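Putative flagellar hook-associated protein (Vibrio parahaemolyticus, PDB 3PWX) probably serves as a structural component of the bacterial flagellum, as a flagellin-family protein of the hook-associated kind. Local coordinates at residues 41-46 with 97-102; 87-92 with 143-148; 108-113 with 117-122. One frame throughout, in Å; residues are numbered along the deposited sequence.

Interaction 1 of 3, residues 41-46 with 97-102; sequences ETHLDS and HFLFSG. With MG (magnesium ion), chain C.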
loop_
_atom_site.group_PDB
_atom_site.type_symbol
_atom_site.label_atom_id
_atom_site.label_comp_id
_atom_site.label_asym_id
_atom_site.label_seq_id
_atom_site.Cartn_x
_atom_site.Cartn_y
_atom_site.Cartn_z
ATOM N N GLU A 41 5.493 -11.560 -13.367
ATOM C CA GLU A 41 5.752 -10.978 -14.657
ATOM C C GLU A 41 6.163 -12.058 -15.627
ATOM O O GLU A 41 5.733 -12.044 -16.788
ATOM C CB GLU A 41 6.910 -9.994 -14.556
ATOM C CG GLU A 41 6.572 -8.499 -14.618
ATOM C CD GLU A 41 7.754 -7.565 -14.131
ATOM O OE1 GLU A 41 8.318 -7.748 -13.010
ATOM O OE2 GLU A 41 8.091 -6.624 -14.869
ATOM N N THR A 42 6.989 -13.000 -15.170
ATOM C CA THR A 42 7.385 -14.132 -16.026
ATOM C C THR A 42 6.138 -14.870 -16.457
ATOM O O THR A 42 5.976 -15.159 -17.635
ATOM C CB THR A 42 8.273 -15.115 -15.241
ATOM O OG1 THR A 42 9.555 -14.517 -14.977
ATOM C CG2 THR A 42 8.456 -16.453 -15.979
ATOM N N HIS A 43 5.242 -15.175 -15.519
ATOM C CA HIS A 43 4.030 -15.951 -15.879
ATOM C C HIS A 43 3.133 -15.137 -16.781
ATOM O O HIS A 43 2.573 -15.705 -17.773
ATOM C CB HIS A 43 3.245 -16.517 -14.678
ATOM C CG HIS A 43 4.035 -17.479 -13.847
ATOM N ND1 HIS A 43 4.402 -18.733 -14.308
ATOM C CD2 HIS A 43 4.565 -17.354 -12.609
ATOM C CE1 HIS A 43 5.105 -19.346 -13.372
ATOM N NE2 HIS A 43 5.214 -18.533 -12.332
ATOM N N LEU A 44 3.036 -13.827 -16.511
ATOM C CA LEU A 44 2.234 -13.022 -17.395
ATOM C C LEU A 44 2.849 -12.898 -18.782
ATOM O O LEU A 44 2.123 -13.019 -19.756
ATOM C CB LEU A 44 1.841 -11.704 -16.832
ATOM C CG LEU A 44 0.904 -11.822 -15.617
ATOM C CD1 LEU A 44 0.761 -10.442 -14.991
ATOM C CD2 LEU A 44 -0.456 -12.461 -15.984
ATOM N N ASP A 45 4.169 -12.743 -18.869
ATOM C CA ASP A 45 4.851 -12.710 -20.134
ATOM C C ASP A 45 4.484 -13.934 -20.956
ATOM O O ASP A 45 4.065 -13.816 -22.113
ATOM C CB ASP A 45 6.360 -12.636 -19.967
ATOM C CG ASP A 45 7.035 -12.190 -21.242
ATOM O OD1 ASP A 45 6.686 -11.110 -21.777
ATOM O OD2 ASP A 45 7.884 -12.941 -21.766
ATOM N N SER A 46 4.578 -15.099 -20.330
ATOM C CA SER A 46 4.225 -16.369 -20.989
ATOM C C SER A 46 2.750 -16.476 -21.406
ATOM O O SER A 46 2.478 -16.972 -22.499
ATOM C CB SER A 46 4.626 -17.547 -20.101
ATOM O OG SER A 46 4.003 -18.735 -20.512
ATOM N N HIS A 97 2.033 -22.147 -2.723
ATOM C CA HIS A 97 0.898 -21.248 -2.773
ATOM C C HIS A 97 0.503 -20.814 -4.186
ATOM O O HIS A 97 1.384 -20.582 -5.033
ATOM C CB HIS A 97 1.186 -20.042 -1.869
ATOM C CG HIS A 97 1.337 -20.425 -0.431
ATOM N ND1 HIS A 97 2.332 -19.922 0.374
ATOM C CD2 HIS A 97 0.630 -21.291 0.342
ATOM C CE1 HIS A 97 2.217 -20.440 1.586
ATOM N NE2 HIS A 97 1.203 -21.280 1.586
ATOM N N PHE A 98 -0.800 -20.704 -4.463
ATOM C CA PHE A 98 -1.234 -20.224 -5.782
ATOM C C PHE A 98 -1.043 -18.721 -5.965
ATOM O O PHE A 98 -1.692 -17.924 -5.363
ATOM C CB PHE A 98 -2.651 -20.671 -6.137
ATOM C CG PHE A 98 -2.761 -22.139 -6.364
ATOM C CD1 PHE A 98 -2.418 -22.698 -7.601
ATOM C CD2 PHE A 98 -3.137 -22.978 -5.329
ATOM C CE1 PHE A 98 -2.495 -24.103 -7.801
ATOM C CE2 PHE A 98 -3.220 -24.356 -5.525
ATOM C CZ PHE A 98 -2.903 -24.924 -6.752
ATOM N N LEU A 99 -0.126 -18.353 -6.838
ATOM C CA LEU A 99 0.242 -16.976 -7.078
ATOM C C LEU A 99 -0.932 -16.064 -7.434
ATOM O O LEU A 99 -0.929 -14.888 -7.166
ATOM C CB LEU A 99 1.253 -17.019 -8.242
ATOM C CG LEU A 99 2.746 -16.782 -7.930
ATOM C CD1 LEU A 99 3.229 -17.333 -6.540
ATOM C CD2 LEU A 99 3.663 -17.268 -9.118
ATOM N N PHE A 100 -1.946 -16.610 -8.080
ATOM C CA PHE A 100 -2.888 -15.731 -8.811
ATOM C C PHE A 100 -4.289 -15.897 -8.355
ATOM O O PHE A 100 -5.206 -15.420 -9.075
ATOM C CB PHE A 100 -2.877 -15.938 -10.349
ATOM C CG PHE A 100 -1.668 -15.423 -11.004
ATOM C CD1 PHE A 100 -0.817 -16.283 -11.663
ATOM C CD2 PHE A 100 -1.338 -14.039 -10.953
ATOM C CE1 PHE A 100 0.309 -15.798 -12.289
ATOM C CE2 PHE A 100 -0.205 -13.582 -11.532
ATOM C CZ PHE A 100 0.623 -14.472 -12.219
ATOM N N SER A 101 -4.444 -16.550 -7.206
ATOM C CA SER A 101 -5.737 -16.817 -6.616
ATOM C C SER A 101 -6.317 -15.773 -5.635
ATOM O O SER A 101 -7.344 -16.036 -4.947
ATOM C CB SER A 101 -5.674 -18.203 -5.942
ATOM O OG SER A 101 -5.720 -19.223 -6.970
ATOM N N GLY A 102 -5.730 -14.594 -5.541
ATOM C CA GLY A 102 -6.266 -13.672 -4.576
ATOM C C GLY A 102 -5.958 -14.213 -3.175
ATOM O O GLY A 102 -4.866 -14.655 -2.922
HETATM MG MG MG C . 0.126 -22.231 3.339
HETATM O O HOH W 1 1.789 -23.167 3.241
HETATM O O HOH W 2 -0.437 -23.784 2.170
HETATM O O HOH W 3 -1.840 -21.098 2.756
#

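Interaction 2 of 3, residues 87-92 with 143-148; sequences SSFNAQ and QEILDI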
loop_
_atom_site.group_PDB
_atom_site.type_symbol
_atom_site.label_atom_id
_atom_site.label_comp_id
_atom_site.label_asym_id
_atom_site.label_seq_id
_atom_site.Cartn_x
_atom_site.Cartn_y
_atom_site.Cartn_z
ATOM N N SER A 87 -2.102 -23.241 -17.119
ATOM C CA SER A 87 -0.933 -23.478 -16.250
ATOM C C SER A 87 -0.270 -22.258 -15.642
ATOM O O SER A 87 0.265 -22.328 -14.520
ATOM C CB SER A 87 0.173 -24.180 -17.025
ATOM O OG SER A 87 -0.021 -25.554 -16.881
ATOM N N SER A 88 -0.184 -21.189 -16.437
ATOM C CA SER A 88 0.435 -19.983 -15.972
ATOM C C SER A 88 -0.461 -19.353 -14.935
ATOM O O SER A 88 0.026 -18.921 -13.918
ATOM C CB SER A 88 0.725 -19.042 -17.129
ATOM O OG SER A 88 1.610 -19.686 -18.066
ATOM N N PHE A 89 -1.770 -19.346 -15.118
ATOM C CA PHE A 89 -2.593 -18.673 -14.086
ATOM C C PHE A 89 -2.726 -19.477 -12.796
ATOM O O PHE A 89 -3.225 -18.947 -11.803
ATOM C CB PHE A 89 -3.984 -18.346 -14.596
ATOM C CG PHE A 89 -4.050 -17.106 -15.347
ATOM C CD1 PHE A 89 -3.879 -15.892 -14.704
ATOM C CD2 PHE A 89 -4.268 -17.134 -16.717
ATOM C CE1 PHE A 89 -3.927 -14.702 -15.411
ATOM C CE2 PHE A 89 -4.318 -15.944 -17.444
ATOM C CZ PHE A 89 -4.159 -14.725 -16.795
ATOM N N ASN A 90 -2.281 -20.739 -12.837
ATOM C CA ASN A 90 -2.320 -21.700 -11.738
ATOM C C ASN A 90 -0.920 -21.955 -11.184
ATOM O O ASN A 90 -0.701 -22.889 -10.433
ATOM C CB ASN A 90 -2.938 -23.015 -12.206
ATOM C CG ASN A 90 -4.463 -22.999 -12.152
ATOM O OD1 ASN A 90 -5.080 -22.100 -11.536
ATOM N ND2 ASN A 90 -5.073 -23.961 -12.797
ATOM N N ALA A 91 0.014 -21.083 -11.559
ATOM C CA ALA A 91 1.366 -21.087 -11.027
ATOM C C ALA A 91 1.344 -21.073 -9.510
ATOM O O ALA A 91 0.465 -20.451 -8.902
ATOM C CB ALA A 91 2.121 -19.872 -11.536
ATOM N N GLN A 92 2.323 -21.754 -8.924
ATOM C CA GLN A 92 2.480 -21.825 -7.496
ATOM C C GLN A 92 3.887 -21.358 -7.196
ATOM O O GLN A 92 4.764 -21.439 -8.075
ATOM C CB GLN A 92 2.315 -23.269 -6.995
ATOM C CG GLN A 92 0.937 -23.824 -7.173
ATOM C CD GLN A 92 0.884 -25.321 -6.952
ATOM O OE1 GLN A 92 1.100 -26.080 -7.885
ATOM N NE2 GLN A 92 0.610 -25.753 -5.733
ATOM N N GLN A 143 -8.666 -13.568 -11.497
ATOM C CA GLN A 143 -10.029 -13.126 -11.622
ATOM C C GLN A 143 -10.209 -11.733 -12.172
ATOM O O GLN A 143 -11.155 -11.498 -12.887
ATOM C CB GLN A 143 -10.785 -13.255 -10.320
ATOM C CG GLN A 143 -12.154 -12.760 -10.460
ATOM C CD GLN A 143 -13.008 -13.458 -9.516
ATOM O OE1 GLN A 143 -13.424 -14.610 -9.796
ATOM N NE2 GLN A 143 -13.259 -12.830 -8.346
ATOM N N GLU A 144 -9.325 -10.805 -11.852
ATOM C CA GLU A 144 -9.396 -9.492 -12.465
ATOM C C GLU A 144 -8.874 -9.513 -13.906
ATOM O O GLU A 144 -9.467 -8.869 -14.788
ATOM C CB GLU A 144 -8.655 -8.466 -11.598
ATOM C CG GLU A 144 -8.494 -7.135 -12.310
ATOM C CD GLU A 144 -7.681 -6.140 -11.484
ATOM O OE1 GLU A 144 -7.576 -6.328 -10.230
ATOM O OE2 GLU A 144 -7.166 -5.156 -12.085
ATOM N N ILE A 145 -7.810 -10.280 -14.155
ATOM C CA ILE A 145 -7.170 -10.335 -15.491
ATOM C C ILE A 145 -7.981 -11.008 -16.597
ATOM O O ILE A 145 -7.990 -10.546 -17.777
ATOM C CB ILE A 145 -5.720 -10.880 -15.384
ATOM C CG1 ILE A 145 -4.865 -9.858 -14.555
ATOM C CG2 ILE A 145 -5.128 -11.038 -16.698
ATOM C CD1 ILE A 145 -3.552 -10.395 -14.030
ATOM N N LEU A 146 -8.702 -12.072 -16.212
ATOM C CA LEU A 146 -9.525 -12.855 -17.118
ATOM C C LEU A 146 -10.919 -12.237 -17.344
ATOM O O LEU A 146 -11.630 -12.606 -18.301
ATOM C CB LEU A 146 -9.644 -14.294 -16.604
ATOM C CG LEU A 146 -8.377 -15.130 -16.827
ATOM C CD1 LEU A 146 -8.544 -16.625 -16.454
ATOM C CD2 LEU A 146 -7.890 -15.087 -18.306
ATOM N N ASP A 147 -11.296 -11.284 -16.509
ATOM C CA ASP A 147 -12.587 -10.630 -16.681
ATOM C C ASP A 147 -12.571 -9.696 -17.896
ATOM O O ASP A 147 -11.961 -8.622 -17.892
ATOM C CB ASP A 147 -12.987 -9.895 -15.382
ATOM C CG ASP A 147 -14.109 -8.870 -15.583
ATOM O OD1 ASP A 147 -14.173 -8.214 -16.639
ATOM O OD2 ASP A 147 -14.915 -8.659 -14.653
ATOM N N ILE A 148 -13.259 -10.130 -18.938
ATOM C CA ILE A 148 -13.484 -9.304 -20.120
ATOM C C ILE A 148 -14.958 -8.923 -20.219
ATOM O O ILE A 148 -15.440 -8.546 -21.285
ATOM C CB ILE A 148 -12.958 -9.976 -21.418
ATOM C CG1 ILE A 148 -13.319 -11.464 -21.433
ATOM C CG2 ILE A 148 -11.473 -9.859 -21.473
ATOM C CD1 ILE A 148 -13.239 -12.137 -22.807
#

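Interaction 3 of 3, residues 108-113 with 117-122; sequences AALNKS and YVVEGN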
loop_
_atom_site.group_PDB
_atom_site.type_symbol
_atom_site.label_atom_id
_atom_site.label_comp_id
_atom_site.label_asym_id
_atom_site.label_seq_id
_atom_site.Cartn_x
_atom_site.Cartn_y
_atom_site.Cartn_z
ATOM N N ALA A 108 -6.467 -23.557 -6.582
ATOM C CA ALA A 108 -6.139 -23.268 -7.984
ATOM C C ALA A 108 -6.991 -22.127 -8.483
ATOM O O ALA A 108 -8.163 -22.084 -8.194
ATOM C CB ALA A 108 -6.416 -24.472 -8.802
ATOM N N ALA A 109 -6.422 -21.191 -9.230
ATOM C CA ALA A 109 -7.173 -20.013 -9.728
ATOM C C ALA A 109 -8.245 -20.406 -10.743
ATOM O O ALA A 109 -9.321 -19.779 -10.791
ATOM C CB ALA A 109 -6.243 -19.053 -10.359
ATOM N N LEU A 110 -7.954 -21.452 -11.513
ATOM C CA LEU A 110 -8.834 -21.938 -12.575
ATOM C C LEU A 110 -9.140 -23.436 -12.410
ATOM O O LEU A 110 -8.267 -24.242 -12.091
ATOM C CB LEU A 110 -8.151 -21.739 -13.929
ATOM C CG LEU A 110 -8.231 -20.428 -14.692
ATOM C CD1 LEU A 110 -7.098 -20.399 -15.656
ATOM C CD2 LEU A 110 -9.520 -20.394 -15.452
ATOM N N ASN A 111 -10.390 -23.795 -12.645
ATOM C CA ASN A 111 -10.855 -25.163 -12.538
ATOM C C ASN A 111 -11.711 -25.467 -13.770
ATOM O O ASN A 111 -12.531 -24.636 -14.173
ATOM C CB ASN A 111 -11.712 -25.295 -11.287
ATOM C CG ASN A 111 -11.860 -26.741 -10.815
ATOM O OD1 ASN A 111 -11.963 -27.677 -11.608
ATOM N ND2 ASN A 111 -11.871 -26.922 -9.503
ATOM N N LYS A 112 -11.538 -26.659 -14.349
ATOM C CA LYS A 112 -12.289 -27.060 -15.577
ATOM C C LYS A 112 -13.188 -28.255 -15.327
ATOM O O LYS A 112 -13.886 -28.721 -16.234
ATOM C CB LYS A 112 -11.361 -27.324 -16.773
ATOM C CG LYS A 112 -12.025 -26.958 -18.104
ATOM C CD LYS A 112 -11.492 -27.749 -19.340
ATOM C CE LYS A 112 -12.151 -27.232 -20.645
ATOM N NZ LYS A 112 -11.348 -27.461 -21.945
ATOM N N SER A 113 -13.183 -28.734 -14.083
ATOM C CA SER A 113 -14.036 -29.845 -13.620
ATOM C C SER A 113 -15.476 -29.840 -14.126
ATOM O O SER A 113 -16.099 -30.873 -14.202
ATOM C CB SER A 113 -14.098 -29.850 -12.092
ATOM O OG SER A 113 -12.952 -30.482 -11.572
ATOM N N TYR A 117 -14.169 -23.614 -18.174
ATOM C CA TYR A 117 -13.229 -22.982 -17.218
ATOM C C TYR A 117 -13.968 -22.070 -16.276
ATOM O O TYR A 117 -14.737 -21.209 -16.698
ATOM C CB TYR A 117 -12.071 -22.273 -17.907
ATOM C CG TYR A 117 -11.218 -23.201 -18.740
ATOM C CD1 TYR A 117 -10.195 -23.945 -18.152
ATOM C CD2 TYR A 117 -11.444 -23.340 -20.125
ATOM C CE1 TYR A 117 -9.401 -24.787 -18.917
ATOM C CE2 TYR A 117 -10.655 -24.192 -20.915
ATOM C CZ TYR A 117 -9.633 -24.917 -20.299
ATOM O OH TYR A 117 -8.832 -25.764 -21.038
ATOM N N VAL A 118 -13.775 -22.309 -14.992
ATOM C CA VAL A 118 -14.379 -21.474 -13.957
ATOM C C VAL A 118 -13.252 -20.772 -13.130
ATOM O O VAL A 118 -12.283 -21.412 -12.694
ATOM C CB VAL A 118 -15.346 -22.285 -13.024
ATOM C CG1 VAL A 118 -15.500 -21.580 -11.635
ATOM C CG2 VAL A 118 -16.695 -22.505 -13.686
ATOM N N VAL A 119 -13.357 -19.467 -12.909
ATOM C CA VAL A 119 -12.329 -18.854 -12.078
ATOM C C VAL A 119 -12.613 -19.089 -10.631
ATOM O O VAL A 119 -13.590 -18.562 -10.097
ATOM C CB VAL A 119 -12.081 -17.375 -12.388
ATOM C CG1 VAL A 119 -11.042 -16.855 -11.411
ATOM C CG2 VAL A 119 -11.518 -17.194 -13.843
ATOM N N GLU A 120 -11.787 -19.885 -9.956
ATOM C CA GLU A 120 -12.047 -20.042 -8.508
ATOM C C GLU A 120 -11.224 -19.169 -7.601
ATOM O O GLU A 120 -11.535 -19.085 -6.434
ATOM C CB GLU A 120 -11.935 -21.482 -8.061
ATOM C CG GLU A 120 -13.259 -22.200 -8.038
ATOM C CD GLU A 120 -13.060 -23.667 -8.345
ATOM O OE1 GLU A 120 -11.877 -24.098 -8.266
ATOM O OE2 GLU A 120 -14.040 -24.384 -8.696
ATOM N N GLY A 121 -10.194 -18.497 -8.117
ATOM C CA GLY A 121 -9.470 -17.508 -7.339
ATOM C C GLY A 121 -10.457 -16.400 -7.046
ATOM O O GLY A 121 -11.460 -16.313 -7.762
ATOM N N ASN A 122 -10.193 -15.570 -6.027
ATOM C CA ASN A 122 -10.972 -14.367 -5.795
ATOM C C ASN A 122 -10.084 -13.196 -6.231
ATOM O O ASN A 122 -9.031 -13.424 -6.829
ATOM C CB ASN A 122 -11.478 -14.273 -4.317
ATOM C CG ASN A 122 -10.324 -14.060 -3.290
ATOM O OD1 ASN A 122 -9.328 -13.423 -3.607
ATOM N ND2 ASN A 122 -10.447 -14.603 -2.106
#

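Interaction 1 of 3, residues 41-46 with 97-102
His43 and Leu99 make the closest approach between the helix segment 41-46 and the loop segment 97-102, with His43 CD2 3.6 Å from Leu99 CD2 and the side chains crossing at about a right angle. His43 CB reaches the edge of the Phe100 ring, in its plane, 3.9 Å from Phe100 CE1. The histidine has CG anti to its carbonyl carbon (chi1 -61°), which carries the imidazole past that ring to the leucine. Leu44 adds a looser touch, its CG 4.3 Å from Phe100 CZ. Within the loop, Leu99 CB lies over one face of the Phe100 ring, and both residues are central in a type I turn from Phe98 to Ser101. The contact is van der Waals packing, mostly carbon against carbon, without a hydrogen bond. Quite different is the start of segment 97-102, away from the helix, where His97 NE2 binds a magnesium ion at 2.3 Å that also carries three waters, while His97 ND1 is hydrogen-bonded to Glu95 OE1. Both segments belong to the flagellin N-terminal helical region, and the predicted coiled coil reaches into 41-46. Leu44 also packs on Met194, and the loop rests on helix 7-61 where helix 172-223 runs beside it.

Interaction 2 of 3, residues 87-92 with 143-148
Phe89 reaches from segment 87-92 to two aliphatic side chains of segment 143-148 and meets them in different ways. Leu146 lies over one face of the ring: its CG is 4.1 Å above the ring plane, displaced toward the rim, and its CD2 comes within 3.8 Å of Phe89 CE2. The leucine runs antiparallel to the phenylalanine side chain as it covers that face. Ile145 instead meets the ring edge, with CG2 near the ring plane and 3.8 Å from Phe89 CZ. With CG1 beside the backbone N (chi1 -65°), CG2 is the branch turned to the ring. Three buried side chains thus make the whole contact, without a hydrogen bond between the segments.

The next shell sets the backbones that carry them. Ala91 N bonds to Ser88 O at 3.2 Å as the chain turns beyond Phe89, and the Asn90 side chain then accepts from Leu110 N through OD1. On the opposing segment, Asn189 donates to Ile145 O, and Thr141 OG1 is hydrogen-bonded to Glu144 N. Further apolar neighbours close round the three: Phe89 also touches Val47 of helix 7-61, Ile145 packs on Val190 of helix 172-223, and Leu146 on Val119 of strand 118-119. The contact therefore lies between the C-terminal part of helix 71-89 and the short helix 142-145, with both long helices and the hairpin strand as neighbours.

Interaction 3 of 3, residues 108-113 with 117-122
Asn111 and Val118 form the hydrogen-bonded pair of a small antiparallel hairpin, and both of their backbone bonds are well formed: Asn111 N to Val118 O measures 3.0 Å and Val118 N to Asn111 O 2.8 Å. Leu110 and Val119 are the neighbouring non-hydrogen-bonded pair. Beyond it Ala109 O is gripped twice, by Glu120 N at 2.6 Å and by Gly121 N at 3.1 Å, both reaching it from the same face of its carbonyl plane. The shorter Glu120 bond is bent, its donor standing above that plane, and the Gly121 bond is straighter at the hydrogen. Leu110 CA and Tyr117 CA add CA-H...O contacts to Val118 O and Asn111 O, respectively.

Among side-chain polar contacts, Asn111 uses both ends of its amide. Its ND2 donates to the syn lone pair of Glu120 OE1 at 3.1 Å, with the oxygen nearly in the amide plane although the carboxylate is turned 82° from that plane. Its OD1 accepts from Ser113 N, an Asx turn. With CG anti to the backbone N (chi1 -160°), the amide can serve both partners and is braced from two directions.

The aromatic contact is a CH-pi contact in which the extended Lys112 chain crosses one face of the Tyr117 ring, with CG 3.6 Å from the ring centroid. The ammonium group reaches the tyrosine hydroxyl through a weak bond, but its stronger partner is Asp159, in a salt bridge.

Apolar packing is centred on Leu110 CD2, which lies 4.0 Å from Tyr117 CB and 4.1 Å from Val119 CG2. The face carrying Leu110 and Val119 packs on Phe89 of helix 71-89 and Gln143 of helix 142-145, while Tyr117 lies against helices 71-89 and 154-166.

Overall arrangement
From the N terminus, helix 7-61 supplies residues 41-46, and interaction 1 closes a loop of fifty residues, including helix 71-89, at 97-102. Interaction 2 opens inside that loop at 87-92 and closes beyond it at 143-148, so the two cross, and the backbone bond of Leu99 N to Ala91 O joins them directly. Interaction 3, after interaction 1, nests within the loop of interaction 2, a local hairpin linked to interaction 2 through Asn90 and to interaction 1 through Ser101 and Asn122. Interactions 1 and 2 tie the loops, hairpins and short helix between helices 71-89 and 154-166 to the long helices; interaction 3 joins through them and those two helices.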